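Local coordinates for protein acyltransferase (Actinoplanes teichomyceticus, PDB 4Q38) that binds acyl-CoA and probably transfers its long aliphatic acyl chain to a sugar of teicoplanin-type glycopeptide antibiotics, at residues Leu208-Pro213 against Glu226-Ala231; Trp252-Gln257 against Gln270-Trp275; Glu259-Glu264 against Val318-Lys323; Glu295-Tyr300 against Ser312-Ala317. One frame throughout, in Å; residues are numbered along the deposited sequence.

Contact 1: Leu208-Pro213 against Glu226-Ala231; sequences LGLHVP and ESLHRA. With TEC (2-amino-6-O-decanoyl-2-deoxy-beta-D-glucopyranose), chain E.
Leu-208 and Leu-210 of the strand reach out to Ala-231 and Leu-228 of the helix. Two methyl-to-methyl meetings make up the contact. CD1 of Leu-208 sits 4.0 Å from CB of Ala-231. CD1 of Leu-210 lies 4.2 Å from CD2 of Leu-228. No hydrogen bond joins the segments. In Leu-210, chi1 of -177° carries CG toward the helix, and the two methyls then diverge. CD1 goes to Leu-228, while CD2 touches carbon CAP of the decanoyl chain at 4.0 Å, so the side chain lies between Leu-228 and the ligand. The ligand side of the strand is held more closely. Val-212 N gives a hydrogen bond of 2.9 Å to the acyl carbonyl oxygen OAW, with an N-H...O angle of 162°. The ring of His-211 turns an edge to the sugar, with ND1 3.1 Å from TEC C6, and its NE2 is hydrogen-bonded to Ser-197. The far side of the helix is different in kind: Glu-226 and His-229 are exposed and Arg-230 is partly so, and none of them meets Leu-208 to Pro-213. The contact belongs to a beta-alpha-beta crossover of the GNAT-like domain. Strand 206-211 lies between antiparallel strand 194-200 and parallel strand 246-251. Helix 221-238 connects 206-211 to 246-251 and packs on the sheet.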
# COMPACT_ATOMS: atom_id res chain seq x y z
N LEU A 208 -3.57 -0.98 16.61
CA LEU A 208 -3.45 -0.24 15.36
C LEU A 208 -2.11 -0.51 14.71
O LEU A 208 -1.06 -0.41 15.35
CB LEU A 208 -3.65 1.26 15.59
CG LEU A 208 -5.00 1.70 16.20
CD1 LEU A 208 -4.93 3.20 16.44
CD2 LEU A 208 -6.19 1.38 15.31
N GLY A 209 -2.13 -0.89 13.43
CA GLY A 209 -0.90 -0.98 12.66
C GLY A 209 -0.47 0.45 12.36
O GLY A 209 -1.30 1.30 12.04
N LEU A 210 0.82 0.73 12.50
CA LEU A 210 1.34 2.07 12.21
C LEU A 210 2.16 1.95 10.93
O LEU A 210 2.92 1.01 10.79
CB LEU A 210 2.17 2.60 13.38
CG LEU A 210 2.76 4.02 13.32
CD1 LEU A 210 2.95 4.55 14.74
CD2 LEU A 210 4.08 4.07 12.56
N HIS A 211 2.00 2.89 10.00
CA HIS A 211 2.69 2.82 8.71
C HIS A 211 3.18 4.19 8.31
O HIS A 211 2.60 5.20 8.71
CB HIS A 211 1.76 2.25 7.63
CG HIS A 211 0.96 1.05 8.07
ND1 HIS A 211 1.41 -0.21 7.95
CD2 HIS A 211 -0.29 0.96 8.69
CE1 HIS A 211 0.50 -1.07 8.44
NE2 HIS A 211 -0.54 -0.35 8.89
N VAL A 212 4.24 4.23 7.52
CA VAL A 212 4.85 5.49 7.10
C VAL A 212 4.84 5.55 5.57
O VAL A 212 5.63 4.87 4.91
CB VAL A 212 6.30 5.66 7.64
CG1 VAL A 212 6.86 7.02 7.23
CG2 VAL A 212 6.35 5.51 9.16
N PRO A 213 3.91 6.32 5.00
CA PRO A 213 3.93 6.53 3.55
C PRO A 213 5.15 7.36 3.15
O PRO A 213 5.69 8.12 3.97
CB PRO A 213 2.63 7.29 3.27
CG PRO A 213 2.24 7.90 4.57
CD PRO A 213 2.81 7.05 5.66
N GLU A 226 2.24 14.40 16.53
CA GLU A 226 0.89 14.84 16.19
C GLU A 226 0.05 13.67 15.69
O GLU A 226 -1.09 13.49 16.11
CB GLU A 226 0.91 15.96 15.14
CG GLU A 226 1.17 17.32 15.74
CD GLU A 226 0.16 17.67 16.80
OE1 GLU A 226 -1.06 17.74 16.48
OE2 GLU A 226 0.57 17.86 17.97
N SER A 227 0.63 12.87 14.80
CA SER A 227 -0.07 11.69 14.30
C SER A 227 -0.43 10.72 15.42
O SER A 227 -1.56 10.26 15.49
CB SER A 227 0.76 10.95 13.27
OG SER A 227 0.63 11.51 11.99
N LEU A 228 0.54 10.40 16.28
CA LEU A 228 0.27 9.53 17.44
C LEU A 228 -0.87 10.03 18.32
O LEU A 228 -1.68 9.23 18.78
CB LEU A 228 1.51 9.31 18.30
CG LEU A 228 2.37 8.10 17.99
CD1 LEU A 228 3.48 8.10 19.02
CD2 LEU A 228 1.58 6.79 18.08
N HIS A 229 -0.92 11.35 18.55
CA HIS A 229 -2.02 11.94 19.32
C HIS A 229 -3.36 11.86 18.64
O HIS A 229 -4.40 11.90 19.31
CB HIS A 229 -1.69 13.38 19.71
CG HIS A 229 -0.75 13.48 20.88
ND1 HIS A 229 0.56 13.21 20.78
CD2 HIS A 229 -0.99 13.76 22.22
CE1 HIS A 229 1.14 13.35 21.99
NE2 HIS A 229 0.19 13.68 22.87
N ARG A 230 -3.37 11.75 17.32
CA ARG A 230 -4.64 11.68 16.59
C ARG A 230 -5.27 10.27 16.62
O ARG A 230 -6.47 10.12 16.43
CB ARG A 230 -4.42 12.12 15.14
CG ARG A 230 -4.20 13.64 15.02
CD ARG A 230 -3.88 14.07 13.59
NE ARG A 230 -4.97 13.73 12.67
CZ ARG A 230 -5.03 14.10 11.39
NH1 ARG A 230 -4.07 14.86 10.87
NH2 ARG A 230 -6.07 13.73 10.65
N ALA A 231 -4.45 9.26 16.86
CA ALA A 231 -4.86 7.88 16.62
C ALA A 231 -6.04 7.45 17.50
O ALA A 231 -7.09 7.12 16.97
CB ALA A 231 -3.67 6.93 16.77
CAV TEC E . 11.10 4.89 13.93
CAU TEC E . 9.76 5.40 13.47
CAT TEC E . 8.64 4.42 13.74
CAS TEC E . 9.02 3.01 13.38
CAR TEC E . 7.78 2.22 13.10
CAQ TEC E . 7.74 1.97 11.64
CAP TEC E . 6.56 1.17 11.21
CAO TEC E . 6.44 1.38 9.74
CAN TEC E . 5.80 0.22 9.07
CAM TEC E . 5.42 0.53 7.65
OAW TEC E . 5.54 1.64 7.20
O6 TEC E . 5.09 -0.56 6.94
C6 TEC E . 3.89 -0.59 6.18
C5 TEC E . 4.16 -0.69 4.66
O5 TEC E . 3.40 -1.70 4.06
C1 TEC E . 4.16 -1.86 2.83
O1 TEC E . 4.22 -3.03 2.26
C2 TEC E . 3.66 -0.83 1.86
N2 TEC E . 4.40 -0.98 0.62
C3 TEC E . 4.09 0.40 2.50
O3 TEC E . 3.36 1.26 1.81
C4 TEC E . 3.75 0.54 3.96
O4 TEC E . 4.48 1.49 4.46

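Contact 2: Trp252-Gln257 against Gln270-Trp275; sequences WMLDPQ and QLARFW. With COA (coenzyme A), chain D.
The wall of the decanoyl pocket is built here, where Leu-254 of a short 3-10 turn meets Ala-272 and Trp-275. Leu-254 keeps CG beside its backbone N (chi1 -75°), which brings its end to Trp-275. CD2 of Leu-254 approaches the indole obliquely, 3.8 Å from Trp-275 CG, an off-centre CH-pi contact. The two side chains cross at about a right angle. CD1 of Leu-254 reaches Trp-275 CE3 at 4.0 Å, and CD2 also touches Ala-272 CB at 4.3 Å. A type I turn runs from Ala-272 to Trp-275. As in other GNAT folds, the start of helix 267-272 faces the cofactor: Asn-267 N is hydrogen-bonded to coenzyme A. Trp-252 serves the cofactor from the other segment. Its NE1 gives O5P of the pantetheine arm a hydrogen bond of 3.1 Å, bent to 141°. Further on, Asp-255 OD1 takes the backbone N-H of Gln-257 at 2.9 Å, an Asx turn. Asp-255 OD2 is hydrogen-bonded to His-329 N.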
# COMPACT_ATOMS: atom_id res chain seq x y z
N TRP A 252 12.02 -2.22 8.53
CA TRP A 252 13.47 -2.06 8.47
C TRP A 252 13.94 -0.94 9.38
O TRP A 252 15.08 -0.96 9.85
CB TRP A 252 13.88 -1.80 7.03
CG TRP A 252 13.33 -0.50 6.47
CD1 TRP A 252 12.14 -0.32 5.76
CD2 TRP A 252 13.93 0.83 6.55
NE1 TRP A 252 11.97 1.00 5.43
CE2 TRP A 252 13.01 1.74 5.86
CE3 TRP A 252 15.10 1.35 7.11
CZ2 TRP A 252 13.26 3.10 5.74
CZ3 TRP A 252 15.34 2.72 6.99
CH2 TRP A 252 14.44 3.57 6.32
N MET A 253 13.05 0.03 9.64
CA MET A 253 13.33 1.24 10.43
C MET A 253 13.65 0.96 11.88
O MET A 253 14.30 1.76 12.56
CB MET A 253 12.11 2.16 10.46
CG MET A 253 11.95 3.12 9.31
SD MET A 253 10.48 4.08 9.70
CE MET A 253 9.78 4.24 8.07
N LEU A 254 13.12 -0.14 12.38
CA LEU A 254 13.25 -0.50 13.77
C LEU A 254 14.50 -1.34 14.03
O LEU A 254 14.73 -1.74 15.16
CB LEU A 254 11.99 -1.23 14.25
CG LEU A 254 10.78 -0.31 14.48
CD1 LEU A 254 9.55 -1.14 14.83
CD2 LEU A 254 11.06 0.73 15.56
N ASP A 255 15.28 -1.61 12.98
CA ASP A 255 16.51 -2.40 13.11
C ASP A 255 17.58 -1.60 13.86
O ASP A 255 18.09 -0.61 13.35
CB ASP A 255 17.03 -2.78 11.73
CG ASP A 255 18.21 -3.77 11.78
OD1 ASP A 255 18.81 -3.96 12.87
OD2 ASP A 255 18.51 -4.36 10.73
N PRO A 256 17.92 -2.03 15.08
CA PRO A 256 18.94 -1.30 15.87
C PRO A 256 20.32 -1.25 15.22
O PRO A 256 21.16 -0.45 15.63
CB PRO A 256 19.00 -2.09 17.19
CG PRO A 256 17.77 -2.92 17.22
CD PRO A 256 17.45 -3.24 15.79
N GLN A 257 20.56 -2.08 14.21
CA GLN A 257 21.82 -2.02 13.47
C GLN A 257 22.06 -0.69 12.76
O GLN A 257 23.19 -0.36 12.43
CB GLN A 257 21.90 -3.14 12.44
CG GLN A 257 22.03 -4.53 13.03
CD GLN A 257 22.05 -5.58 11.94
OE1 GLN A 257 21.07 -5.72 11.19
NE2 GLN A 257 23.15 -6.31 11.84
N GLN A 270 16.25 8.89 16.60
CA GLN A 270 15.56 9.57 17.70
C GLN A 270 14.22 8.92 18.04
O GLN A 270 13.94 8.63 19.21
CB GLN A 270 15.33 11.05 17.37
CG GLN A 270 16.59 11.90 17.22
CD GLN A 270 16.31 13.20 16.49
OE1 GLN A 270 15.43 13.98 16.87
NE2 GLN A 270 17.06 13.44 15.42
N LEU A 271 13.41 8.65 17.02
CA LEU A 271 12.06 8.13 17.25
C LEU A 271 12.00 6.64 17.61
O LEU A 271 11.16 6.23 18.40
CB LEU A 271 11.12 8.45 16.07
CG LEU A 271 10.90 9.94 15.76
CD1 LEU A 271 10.15 10.09 14.44
CD2 LEU A 271 10.16 10.64 16.90
N ALA A 272 12.90 5.83 17.03
CA ALA A 272 12.97 4.39 17.38
C ALA A 272 13.24 4.17 18.87
O ALA A 272 12.90 3.12 19.42
CB ALA A 272 14.01 3.66 16.53
N ARG A 273 13.84 5.17 19.51
CA ARG A 273 14.14 5.13 20.95
C ARG A 273 12.90 5.03 21.84
O ARG A 273 12.97 4.52 22.96
CB ARG A 273 14.99 6.33 21.37
CG ARG A 273 16.48 6.05 21.29
CD ARG A 273 17.31 7.32 21.35
NE ARG A 273 18.69 7.05 20.95
CZ ARG A 273 19.52 7.95 20.43
NH1 ARG A 273 19.11 9.20 20.23
NH2 ARG A 273 20.75 7.61 20.09
N PHE A 274 11.76 5.50 21.34
CA PHE A 274 10.50 5.36 22.06
C PHE A 274 9.88 3.96 21.92
O PHE A 274 8.96 3.61 22.67
CB PHE A 274 9.49 6.42 21.61
CG PHE A 274 9.93 7.84 21.89
CD1 PHE A 274 9.94 8.35 23.18
CD2 PHE A 274 10.30 8.68 20.84
CE1 PHE A 274 10.33 9.66 23.43
CE2 PHE A 274 10.69 9.99 21.08
CZ PHE A 274 10.71 10.48 22.38
N TRP A 275 10.36 3.16 20.97
CA TRP A 275 9.75 1.86 20.68
C TRP A 275 10.28 0.75 21.54
O TRP A 275 11.44 0.74 21.91
CB TRP A 275 9.93 1.51 19.20
CG TRP A 275 9.02 2.36 18.36
CD1 TRP A 275 9.11 3.73 18.11
CD2 TRP A 275 7.80 1.92 17.65
NE1 TRP A 275 8.07 4.15 17.32
CE2 TRP A 275 7.24 3.12 17.02
CE3 TRP A 275 7.14 0.70 17.50
CZ2 TRP A 275 6.08 3.07 16.25
CZ3 TRP A 275 5.97 0.67 16.73
CH2 TRP A 275 5.46 1.83 16.12
N1A COA D . 15.99 6.82 0.93
C2A COA D . 17.17 7.47 0.88
N3A COA D . 17.65 8.22 1.89
C4A COA D . 16.94 8.35 3.04
C5A COA D . 15.64 7.66 3.17
C6A COA D . 15.18 6.85 2.02
N6A COA D . 14.01 6.17 2.03
N7A COA D . 15.18 7.96 4.40
C8A COA D . 16.08 8.76 5.00
N9A COA D . 17.13 9.00 4.19
C1B COA D . 18.32 9.82 4.50
C2B COA D . 18.00 11.22 4.97
O2B COA D . 17.88 12.11 3.86
C3B COA D . 19.17 11.53 5.87
O3B COA D . 20.30 11.82 5.04
P3B COA D . 21.59 12.67 5.55
O7A COA D . 21.08 14.07 5.60
O8A COA D . 22.61 12.35 4.49
O9A COA D . 21.95 12.10 6.90
C4B COA D . 19.43 10.19 6.54
O4B COA D . 19.02 9.21 5.59
C5B COA D . 18.70 10.00 7.87
O5B COA D . 17.28 10.04 7.66
P1A COA D . 16.21 10.12 8.85
O1A COA D . 16.13 11.51 9.43
O2A COA D . 16.50 8.96 9.77
O3A COA D . 14.82 9.79 8.08
P2A COA D . 13.88 10.86 7.34
O4A COA D . 12.91 11.44 8.34
O5A COA D . 14.68 11.82 6.50
O6A COA D . 13.10 9.88 6.33
CBP COA D . 11.21 8.39 5.83
CCP COA D . 12.26 8.84 6.84
CDP COA D . 10.45 7.25 6.51
CEP COA D . 10.27 9.55 5.55
CAP COA D . 11.88 7.90 4.53
OAP COA D . 12.85 6.90 4.83
C9P COA D . 10.96 7.34 3.46
O9P COA D . 10.29 8.09 2.77
N8P COA D . 10.95 6.02 3.28
C7P COA D . 10.00 5.34 2.41
C6P COA D . 8.77 4.90 3.19
C5P COA D . 9.13 3.84 4.22
O5P COA D . 10.26 3.37 4.26
N4P COA D . 8.16 3.49 5.07
C3P COA D . 8.27 2.33 5.95
C2P COA D . 8.04 1.01 5.24
S1P COA D . 8.20 -0.38 6.41

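Contact 3: Glu259-Glu264 against Val318-Lys323; sequences EEYLTE and VIAHLK
The rings of Tyr-261 and His-321 stand nearly perpendicular, with planes at 88° and centroids 5.5 Å apart. They meet obliquely. The phenol end is directed at the imidazole edge, but their closest approach is doubtful. A sounder measure is His-321 CB, which lies 3.4 Å from Tyr-261 OH and 3.8 Å from its CZ. CB of Ala-320 nears the phenol ring obliquely, 4.4 Å from Tyr-261 CE1. His-321 has its CG opposite the backbone N (chi1 -162°), which swings the imidazole across the phenol end. Another ring, that of Trp-328, meets His-321 with planes at about 40°, and its NE1 is hydrogen-bonded to the backbone oxygen of Val-318. The contact joins two pieces of the GNAT-like domain. One is the loop running from strand 246-251 to helix 267-272. The other is the second half of helix 313-323, whose first turn binds coenzyme A. Next to Tyr-261, Leu-262 packs on Ser-313 and Leu-314 of that first turn, and on Ile-269. At the surface, Glu-260 forms a salt bridge to Arg-326, whose side chain also touches both Tyr-261 and His-321.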
# COMPACT_ATOMS: atom_id res chain seq x y z
N GLU A 259 21.95 2.11 14.07
CA GLU A 259 22.69 2.96 15.02
C GLU A 259 24.19 3.01 14.76
O GLU A 259 24.85 3.99 15.11
CB GLU A 259 22.40 2.50 16.46
CG GLU A 259 20.96 2.72 16.89
CD GLU A 259 20.48 1.72 17.93
OE1 GLU A 259 19.24 1.53 18.01
OE2 GLU A 259 21.31 1.12 18.66
N GLU A 260 24.71 1.96 14.12
CA GLU A 260 26.11 1.93 13.66
C GLU A 260 26.41 3.01 12.61
O GLU A 260 27.56 3.43 12.48
CB GLU A 260 26.44 0.57 13.05
CG GLU A 260 26.70 -0.52 14.08
CD GLU A 260 27.41 -1.73 13.50
OE1 GLU A 260 27.08 -2.85 13.93
OE2 GLU A 260 28.30 -1.57 12.63
N TYR A 261 25.39 3.43 11.87
CA TYR A 261 25.61 4.21 10.65
C TYR A 261 24.99 5.60 10.69
O TYR A 261 25.57 6.55 10.18
CB TYR A 261 25.09 3.46 9.43
CG TYR A 261 25.66 2.07 9.26
CD1 TYR A 261 26.86 1.87 8.57
CD2 TYR A 261 25.00 0.96 9.78
CE1 TYR A 261 27.39 0.59 8.42
CE2 TYR A 261 25.52 -0.31 9.63
CZ TYR A 261 26.71 -0.49 8.95
OH TYR A 261 27.23 -1.75 8.80
N LEU A 262 23.80 5.70 11.29
CA LEU A 262 23.08 6.97 11.32
C LEU A 262 23.44 7.74 12.57
O LEU A 262 23.67 7.15 13.62
CB LEU A 262 21.57 6.73 11.25
CG LEU A 262 21.06 5.97 10.02
CD1 LEU A 262 19.56 5.75 10.11
CD2 LEU A 262 21.44 6.69 8.72
N THR A 263 23.48 9.06 12.45
CA THR A 263 23.89 9.90 13.57
C THR A 263 22.69 10.34 14.41
O THR A 263 21.55 9.93 14.16
CB THR A 263 24.74 11.11 13.12
OG1 THR A 263 24.11 11.77 12.02
CG2 THR A 263 26.13 10.65 12.68
N GLU A 264 22.98 11.15 15.42
CA GLU A 264 21.99 11.60 16.38
C GLU A 264 20.91 12.49 15.79
O GLU A 264 19.83 12.62 16.36
CB GLU A 264 22.68 12.31 17.55
CG GLU A 264 23.25 11.34 18.57
CD GLU A 264 22.22 10.34 19.03
OE1 GLU A 264 21.21 10.77 19.65
OE2 GLU A 264 22.39 9.13 18.76
N VAL A 318 23.16 1.36 3.95
CA VAL A 318 22.57 0.11 3.46
C VAL A 318 23.60 -0.69 2.65
O VAL A 318 23.71 -1.90 2.81
CB VAL A 318 21.29 0.33 2.61
CG1 VAL A 318 20.77 -1.00 2.07
CG2 VAL A 318 20.21 1.01 3.44
N ILE A 319 24.33 0.01 1.79
CA ILE A 319 25.30 -0.63 0.89
C ILE A 319 26.56 -1.08 1.65
O ILE A 319 27.02 -2.21 1.47
CB ILE A 319 25.65 0.27 -0.32
CG1 ILE A 319 24.40 0.52 -1.19
CG2 ILE A 319 26.79 -0.31 -1.15
CD1 ILE A 319 23.67 -0.72 -1.64
N ALA A 320 27.10 -0.19 2.48
CA ALA A 320 28.26 -0.52 3.32
C ALA A 320 28.03 -1.81 4.11
O ALA A 320 28.83 -2.74 4.05
CB ALA A 320 28.61 0.63 4.24
N HIS A 321 26.91 -1.86 4.83
CA HIS A 321 26.53 -3.03 5.63
C HIS A 321 26.46 -4.30 4.81
O HIS A 321 26.99 -5.35 5.21
CB HIS A 321 25.19 -2.76 6.31
CG HIS A 321 24.89 -3.67 7.48
ND1 HIS A 321 23.89 -4.58 7.45
CD2 HIS A 321 25.44 -3.74 8.75
CE1 HIS A 321 23.83 -5.22 8.63
NE2 HIS A 321 24.78 -4.71 9.43
N LEU A 322 25.81 -4.22 3.65
CA LEU A 322 25.68 -5.37 2.75
C LEU A 322 27.02 -5.79 2.14
O LEU A 322 27.30 -6.98 2.04
CB LEU A 322 24.65 -5.10 1.64
CG LEU A 322 23.17 -5.04 2.02
CD1 LEU A 322 22.35 -4.40 0.90
CD2 LEU A 322 22.63 -6.42 2.37
N LYS A 323 27.84 -4.83 1.72
CA LYS A 323 29.16 -5.13 1.17
C LYS A 323 30.05 -5.85 2.20
O LYS A 323 30.88 -6.67 1.83
CB LYS A 323 29.86 -3.87 0.66
CG LYS A 323 29.40 -3.43 -0.72
CD LYS A 323 30.27 -2.31 -1.28
CE LYS A 323 29.89 -1.98 -2.71
NZ LYS A 323 30.74 -0.91 -3.29

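Contact 4: Glu295-Tyr300 against Ser312-Ala317; sequences EFVFRY and SSLERA. With COA (coenzyme A), chain D.
Val-297 sends its two methyls to two residues of the next helix. CG2 meets Leu-314 CD2 at 3.8 Å, and CG1 meets Glu-315 CG at 3.9 Å. That same CG1 lies over the centre of the Phe-298 ring. The ring turns its edge to the helix, with CZ 3.6 Å from Glu-315 O in the ring plane. Its CE1 touches Glu-315 CG at 3.7 Å, and the ring and carboxylate planes are nearly parallel, 5° apart. Leu-314 has CG opposite its backbone N (chi1 176°), which puts CD2 against both Val-297 and the adenine of coenzyme A, 3.6 Å from C5A. The adenine amino group N6A is hydrogen-bonded to Phe-296 O. Ser-312 and Glu-315 form a capping box: Ser-312 OG accepts from Glu-315 N, and Ser-312 N gives a hydrogen bond back to Glu-315 OE1. Ser-312 OG also donates to adenine N3A. Ser-313 N and OG both grip the 3'-phosphate, OG at 2.6 Å from O9A; the helix start would favour its negative charge. Phe-296 lays one face on C2P of the thiol arm. Val-318 and Ile-319 of helix 313-323 also pack on Phe-298. Glu-295, on helix 290-298, forms a salt bridge with Arg-299 just beyond it; these reach helix 157-169 through Lys-168 and Ile-164.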
# COMPACT_ATOMS: atom_id res chain seq x y z
N GLU A 295 14.08 -2.07 -1.07
CA GLU A 295 12.84 -1.51 -1.65
C GLU A 295 12.65 -0.07 -1.18
O GLU A 295 12.54 0.85 -1.99
CB GLU A 295 11.62 -2.37 -1.32
CG GLU A 295 10.26 -1.73 -1.61
CD GLU A 295 9.97 -1.54 -3.10
OE1 GLU A 295 10.60 -2.22 -3.94
OE2 GLU A 295 9.11 -0.70 -3.44
N PHE A 296 12.63 0.13 0.14
CA PHE A 296 12.30 1.44 0.67
C PHE A 296 13.36 2.53 0.59
O PHE A 296 13.04 3.72 0.61
CB PHE A 296 11.72 1.31 2.08
CG PHE A 296 10.36 0.68 2.09
CD1 PHE A 296 9.26 1.38 1.58
CD2 PHE A 296 10.19 -0.61 2.56
CE1 PHE A 296 8.00 0.80 1.56
CE2 PHE A 296 8.93 -1.20 2.54
CZ PHE A 296 7.83 -0.49 2.04
N VAL A 297 14.62 2.12 0.48
CA VAL A 297 15.71 3.10 0.33
C VAL A 297 16.01 3.39 -1.14
O VAL A 297 16.32 4.52 -1.49
CB VAL A 297 16.98 2.67 1.10
CG1 VAL A 297 18.13 3.62 0.83
CG2 VAL A 297 16.70 2.65 2.60
N PHE A 298 15.90 2.37 -2.00
CA PHE A 298 16.29 2.51 -3.41
C PHE A 298 15.21 2.14 -4.43
O PHE A 298 15.44 2.31 -5.63
CB PHE A 298 17.50 1.63 -3.71
CG PHE A 298 18.70 1.89 -2.86
CD1 PHE A 298 19.50 3.02 -3.06
CD2 PHE A 298 19.07 0.98 -1.86
CE1 PHE A 298 20.62 3.24 -2.28
CE2 PHE A 298 20.20 1.21 -1.07
CZ PHE A 298 20.97 2.34 -1.29
N ARG A 299 14.08 1.61 -3.97
CA ARG A 299 13.10 0.95 -4.85
C ARG A 299 13.86 -0.02 -5.75
O ARG A 299 13.78 0.05 -6.99
CB ARG A 299 12.30 1.96 -5.69
CG ARG A 299 11.48 2.96 -4.89
CD ARG A 299 10.41 2.29 -4.03
NE ARG A 299 9.87 3.24 -3.06
CZ ARG A 299 8.95 2.94 -2.14
NH1 ARG A 299 8.47 1.71 -2.06
NH2 ARG A 299 8.53 3.88 -1.29
N TYR A 300 14.59 -0.92 -5.10
CA TYR A 300 15.55 -1.80 -5.75
C TYR A 300 14.89 -2.69 -6.79
O TYR A 300 13.89 -3.34 -6.52
CB TYR A 300 16.26 -2.65 -4.70
CG TYR A 300 17.40 -3.46 -5.24
CD1 TYR A 300 18.53 -2.84 -5.78
CD2 TYR A 300 17.37 -4.86 -5.21
CE1 TYR A 300 19.59 -3.59 -6.28
CE2 TYR A 300 18.42 -5.61 -5.70
CZ TYR A 300 19.53 -4.97 -6.24
OH TYR A 300 20.57 -5.71 -6.74
N SER A 312 22.84 10.07 0.40
CA SER A 312 22.45 10.22 1.81
C SER A 312 23.20 9.25 2.71
O SER A 312 23.70 8.22 2.25
CB SER A 312 20.94 10.01 1.98
OG SER A 312 20.61 8.63 1.91
N SER A 313 23.25 9.56 4.01
CA SER A 313 23.91 8.67 4.97
C SER A 313 23.30 7.27 5.01
O SER A 313 24.01 6.28 5.16
CB SER A 313 24.02 9.31 6.37
OG SER A 313 22.75 9.59 6.94
N LEU A 314 21.98 7.18 4.84
CA LEU A 314 21.30 5.88 4.85
C LEU A 314 21.59 5.05 3.61
O LEU A 314 21.78 3.83 3.71
CB LEU A 314 19.79 6.06 5.04
CG LEU A 314 18.88 4.83 5.00
CD1 LEU A 314 19.28 3.80 6.04
CD2 LEU A 314 17.44 5.28 5.20
N GLU A 315 21.61 5.70 2.44
CA GLU A 315 22.00 5.03 1.20
C GLU A 315 23.40 4.41 1.32
O GLU A 315 23.61 3.26 0.93
CB GLU A 315 21.96 6.00 0.01
CG GLU A 315 20.56 6.40 -0.44
CD GLU A 315 20.55 7.55 -1.43
OE1 GLU A 315 21.50 8.37 -1.43
OE2 GLU A 315 19.58 7.65 -2.21
N ARG A 316 24.33 5.18 1.88
CA ARG A 316 25.71 4.70 2.11
C ARG A 316 25.72 3.57 3.14
O ARG A 316 26.44 2.60 2.98
CB ARG A 316 26.63 5.85 2.54
CG ARG A 316 26.80 6.92 1.46
CD ARG A 316 27.86 7.96 1.77
NE ARG A 316 27.54 8.80 2.93
CZ ARG A 316 26.80 9.91 2.91
NH1 ARG A 316 26.27 10.35 1.77
NH2 ARG A 316 26.59 10.59 4.03
N ALA A 317 24.88 3.71 4.17
CA ALA A 317 24.75 2.70 5.22
C ALA A 317 24.27 1.36 4.69
O ALA A 317 24.90 0.33 4.95
CB ALA A 317 23.82 3.20 6.32
N1A COA D . 15.99 6.82 0.93
C2A COA D . 17.17 7.47 0.88
N3A COA D . 17.65 8.22 1.89
C4A COA D . 16.94 8.35 3.04
C5A COA D . 15.64 7.66 3.17
C6A COA D . 15.18 6.85 2.02
N6A COA D . 14.01 6.17 2.03
N7A COA D . 15.18 7.96 4.40
C8A COA D . 16.08 8.76 5.00
N9A COA D . 17.13 9.00 4.19
C1B COA D . 18.32 9.82 4.50
C2B COA D . 18.00 11.22 4.97
O2B COA D . 17.88 12.11 3.86
C3B COA D . 19.17 11.53 5.87
O3B COA D . 20.30 11.82 5.04
P3B COA D . 21.59 12.67 5.55
O7A COA D . 21.08 14.07 5.60
O8A COA D . 22.61 12.35 4.49
O9A COA D . 21.95 12.10 6.90
C4B COA D . 19.43 10.19 6.54
O4B COA D . 19.02 9.21 5.59
C5B COA D . 18.70 10.00 7.87
O5B COA D . 17.28 10.04 7.66
P1A COA D . 16.21 10.12 8.85
O1A COA D . 16.13 11.51 9.43
O2A COA D . 16.50 8.96 9.77
O3A COA D . 14.82 9.79 8.08
P2A COA D . 13.88 10.86 7.34
O4A COA D . 12.91 11.44 8.34
O5A COA D . 14.68 11.82 6.50
O6A COA D . 13.10 9.88 6.33
CBP COA D . 11.21 8.39 5.83
CCP COA D . 12.26 8.84 6.84
CDP COA D . 10.45 7.25 6.51
CEP COA D . 10.27 9.55 5.55
CAP COA D . 11.88 7.90 4.53
OAP COA D . 12.85 6.90 4.83
C9P COA D . 10.96 7.34 3.46
O9P COA D . 10.29 8.09 2.77
N8P COA D . 10.95 6.02 3.28
C7P COA D . 10.00 5.34 2.41
C6P COA D . 8.77 4.90 3.19
C5P COA D . 9.13 3.84 4.22
O5P COA D . 10.26 3.37 4.26
N4P COA D . 8.16 3.49 5.07
C3P COA D . 8.27 2.33 5.95
C2P COA D . 8.04 1.01 5.24
S1P COA D . 8.20 -0.38 6.41

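All four contacts lie in the GNAT-like C-terminal domain. Contact 1 comes first in the chain and is complete before the others begin. Contacts 2 and 3 alternate in sequence, and both segments of contact 4 fall between those of contact 3. Contacts 3 and 4 share helix 313-323, with centres 10 Å apart. Contacts 1 and 3 are the most distant pair, at 26 Å between centres. Contact 2 bridges them: it touches contact 1 through Leu-210 and Trp-275, and contact 3 through the Arg-273 to Glu-264 salt bridge. Contacts 1, 2 and 4 all touch both ligands, so acyl group and cofactor meet between them. Contact 3 lies behind, with the Tyr-261 side chain about 9 Å from coenzyme A.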